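Local structure of DNA polymerase sliding clamp 2 (Sulfolobus tokodaii, 3AIZ) at residues K44-I49 and F242-R247. The protein forms part of a ring that encircles DNA and tethers the polymerase and other DNA-processing proteins to it during fast replication. Sequence-based numbering, arbitrary orientation.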
loop_
_atom_site.group_PDB
_atom_site.type_symbol
_atom_site.label_atom_id
_atom_site.label_comp_id
_atom_site.label_asym_id
_atom_site.label_seq_id
_atom_site.Cartn_x
_atom_site.Cartn_y
_atom_site.Cartn_z
ATOM N N LYS A 44 -12.804 -41.042 -8.048
ATOM C CA LYS A 44 -12.022 -42.234 -7.730
ATOM C C LYS A 44 -10.770 -42.380 -8.592
ATOM O O LYS A 44 -10.164 -43.448 -8.637
ATOM C CB LYS A 44 -12.888 -43.492 -7.845
ATOM C CG LYS A 44 -14.120 -43.483 -6.954
ATOM C CD LYS A 44 -13.742 -43.307 -5.492
ATOM C CE LYS A 44 -14.961 -43.400 -4.589
ATOM N NZ LYS A 44 -15.981 -42.368 -4.923
ATOM N N VAL A 45 -10.378 -41.304 -9.264
ATOM C CA VAL A 45 -9.213 -41.346 -10.140
ATOM C C VAL A 45 -7.932 -40.958 -9.405
ATOM O O VAL A 45 -6.855 -41.475 -9.705
ATOM C CB VAL A 45 -9.395 -40.429 -11.367
ATOM C CG1 VAL A 45 -8.143 -40.435 -12.228
ATOM C CG2 VAL A 45 -10.606 -40.864 -12.177
ATOM N N LEU A 46 -8.055 -40.055 -8.439
ATOM C CA LEU A 46 -6.894 -39.553 -7.716
ATOM C C LEU A 46 -6.983 -39.845 -6.225
ATOM O O LEU A 46 -7.970 -39.501 -5.574
ATOM C CB LEU A 46 -6.747 -38.045 -7.932
ATOM C CG LEU A 46 -5.627 -37.356 -7.151
ATOM C CD1 LEU A 46 -4.268 -37.822 -7.644
ATOM C CD2 LEU A 46 -5.750 -35.849 -7.267
ATOM N N MET A 47 -5.945 -40.477 -5.688
ATOM C CA MET A 47 -5.854 -40.716 -4.254
ATOM C C MET A 47 -4.792 -39.825 -3.628
ATOM O O MET A 47 -3.607 -39.953 -3.929
ATOM C CB MET A 47 -5.532 -42.181 -3.962
ATOM C CG MET A 47 -5.241 -42.458 -2.494
ATOM S SD MET A 47 -4.982 -44.206 -2.144
ATOM C CE MET A 47 -6.574 -44.875 -2.620
ATOM N N VAL A 48 -5.221 -38.920 -2.755
ATOM C CA VAL A 48 -4.289 -38.031 -2.076
ATOM C C VAL A 48 -3.895 -38.600 -0.718
ATOM O O VAL A 48 -4.752 -38.939 0.097
ATOM C CB VAL A 48 -4.876 -36.622 -1.893
ATOM C CG1 VAL A 48 -3.845 -35.703 -1.264
ATOM C CG2 VAL A 48 -5.338 -36.066 -3.229
ATOM N N ILE A 49 -2.591 -38.708 -0.486
ATOM C CA ILE A 49 -2.082 -39.227 0.775
ATOM C C ILE A 49 -1.133 -38.245 1.447
ATOM O O ILE A 49 -0.198 -37.738 0.828
ATOM C CB ILE A 49 -1.348 -40.569 0.588
ATOM C CG1 ILE A 49 -2.315 -41.648 0.101
ATOM C CG2 ILE A 49 -0.697 -41.006 1.887
ATOM C CD1 ILE A 49 -1.656 -42.988 -0.121
ATOM N N PHE A 242 0.760 -39.176 -4.149
ATOM C CA PHE A 242 -0.387 -39.173 -5.045
ATOM C C PHE A 242 -0.460 -40.456 -5.857
ATOM O O PHE A 242 0.561 -41.047 -6.199
ATOM C CB PHE A 242 -0.331 -37.968 -5.986
ATOM C CG PHE A 242 -0.401 -36.645 -5.282
ATOM C CD1 PHE A 242 0.756 -35.971 -4.932
ATOM C CD2 PHE A 242 -1.624 -36.075 -4.974
ATOM C CE1 PHE A 242 0.696 -34.753 -4.285
ATOM C CE2 PHE A 242 -1.692 -34.857 -4.328
ATOM C CZ PHE A 242 -0.530 -34.196 -3.983
ATOM N N TRP A 243 -1.680 -40.882 -6.157
ATOM C CA TRP A 243 -1.902 -42.016 -7.041
ATOM C C TRP A 243 -2.914 -41.635 -8.112
ATOM O O TRP A 243 -4.047 -41.265 -7.803
ATOM C CB TRP A 243 -2.391 -43.236 -6.259
ATOM C CG TRP A 243 -1.308 -43.941 -5.499
ATOM C CD1 TRP A 243 -1.014 -43.806 -4.174
ATOM C CD2 TRP A 243 -0.376 -44.895 -6.022
ATOM N NE1 TRP A 243 0.043 -44.619 -3.838
ATOM C CE2 TRP A 243 0.452 -45.297 -4.955
ATOM C CE3 TRP A 243 -0.162 -45.450 -7.288
ATOM C CZ2 TRP A 243 1.477 -46.227 -5.116
ATOM C CZ3 TRP A 243 0.856 -46.371 -7.446
ATOM C CH2 TRP A 243 1.662 -46.750 -6.365
ATOM N N ILE A 244 -2.494 -41.716 -9.370
ATOM C CA ILE A 244 -3.357 -41.357 -10.489
ATOM C C ILE A 244 -3.785 -42.596 -11.262
ATOM O O ILE A 244 -2.948 -43.379 -11.708
ATOM C CB ILE A 244 -2.662 -40.376 -11.459
ATOM C CG1 ILE A 244 -2.335 -39.054 -10.761
ATOM C CG2 ILE A 244 -3.541 -40.115 -12.669
ATOM C CD1 ILE A 244 -1.157 -39.128 -9.819
ATOM N N ALA A 245 -5.092 -42.774 -11.415
ATOM C CA ALA A 245 -5.615 -43.876 -12.209
ATOM C C ALA A 245 -5.387 -43.588 -13.686
ATOM O O ALA A 245 -5.762 -42.523 -14.180
ATOM C CB ALA A 245 -7.092 -44.082 -11.928
ATOM N N PRO A 246 -4.761 -44.534 -14.397
ATOM C CA PRO A 246 -4.495 -44.368 -15.828
ATOM C C PRO A 246 -5.774 -44.509 -16.639
ATOM O O PRO A 246 -6.736 -45.109 -16.161
ATOM C CB PRO A 246 -3.555 -45.534 -16.137
ATOM C CG PRO A 246 -3.930 -46.575 -15.151
ATOM C CD PRO A 246 -4.272 -45.829 -13.892
ATOM N N ARG A 247 -5.788 -43.953 -17.846
ATOM C CA ARG A 247 -6.912 -44.146 -18.749
ATOM C C ARG A 247 -6.695 -45.421 -19.549
ATOM O O ARG A 247 -5.710 -45.544 -20.277
ATOM C CB ARG A 247 -7.066 -42.955 -19.695
ATOM C CG ARG A 247 -7.470 -41.660 -19.015
ATOM C CD ARG A 247 -7.777 -40.589 -20.048
ATOM N NE ARG A 247 -8.092 -39.298 -19.440
ATOM C CZ ARG A 247 -9.316 -38.912 -19.095
ATOM N NH1 ARG A 247 -10.349 -39.720 -19.296
ATOM N NH2 ARG A 247 -9.508 -37.718 -18.549
#
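The indole of Trp243 takes CD1 of Ile49 at its edge, near the ring plane and 4.2 Å from the Trp243 CD1 atom, while the sulfur of Met47 approaches obliquely. That sulfur, Met47 SD, sits 5.3 Å from the centroid of the five-membered ring, a Met-aromatic contact at an angle. The Met47 chain is extended as far as SD, which carries the sulfur outward, so the pair meets more closely at its roots, CB on CB. On the other face of the sheet Phe242 lies alongside Val48 and points the same way; its CE2 comes 3.8 Å from Val48 CG1 and also touches Val48 CG2. With CG anti to its carbonyl carbon (chi1 -63°), the Phe242 ring swings back toward 44-49, where CD2 also meets Leu46 CD1. Leu46 CD1 also packs on Ile244 CG1 at 3.9 Å, making a continuous apolar row. Between the two faces runs an antiparallel ladder. Met47 and Trp243 form the hydrogen-bonded pair: Met47 N reaches Trp243 O at 2.9 Å, nearly straight at 166°, and Trp243 N returns a more bent bond to Met47 O. Beyond the end of the strands, Ala245 N donates to Val45 O at 2.8 Å, and Val45 CG1 rests against Ala245 CB. The pairing of strands 46-53 and 239-244 bridges the N-terminal and C-terminal PCNA domains, as is usual in this family, with backbone bonds carrying the sheet from one to the other. Strand 46-53 has 34-40 on its far side, strand 239-244 has 226-233. Helix 202-211 covers the Leu46, Phe242 and Ile244 face through Val204 and Val208, whereas Pro128 and strand 226-233 pack against Trp243 on the other.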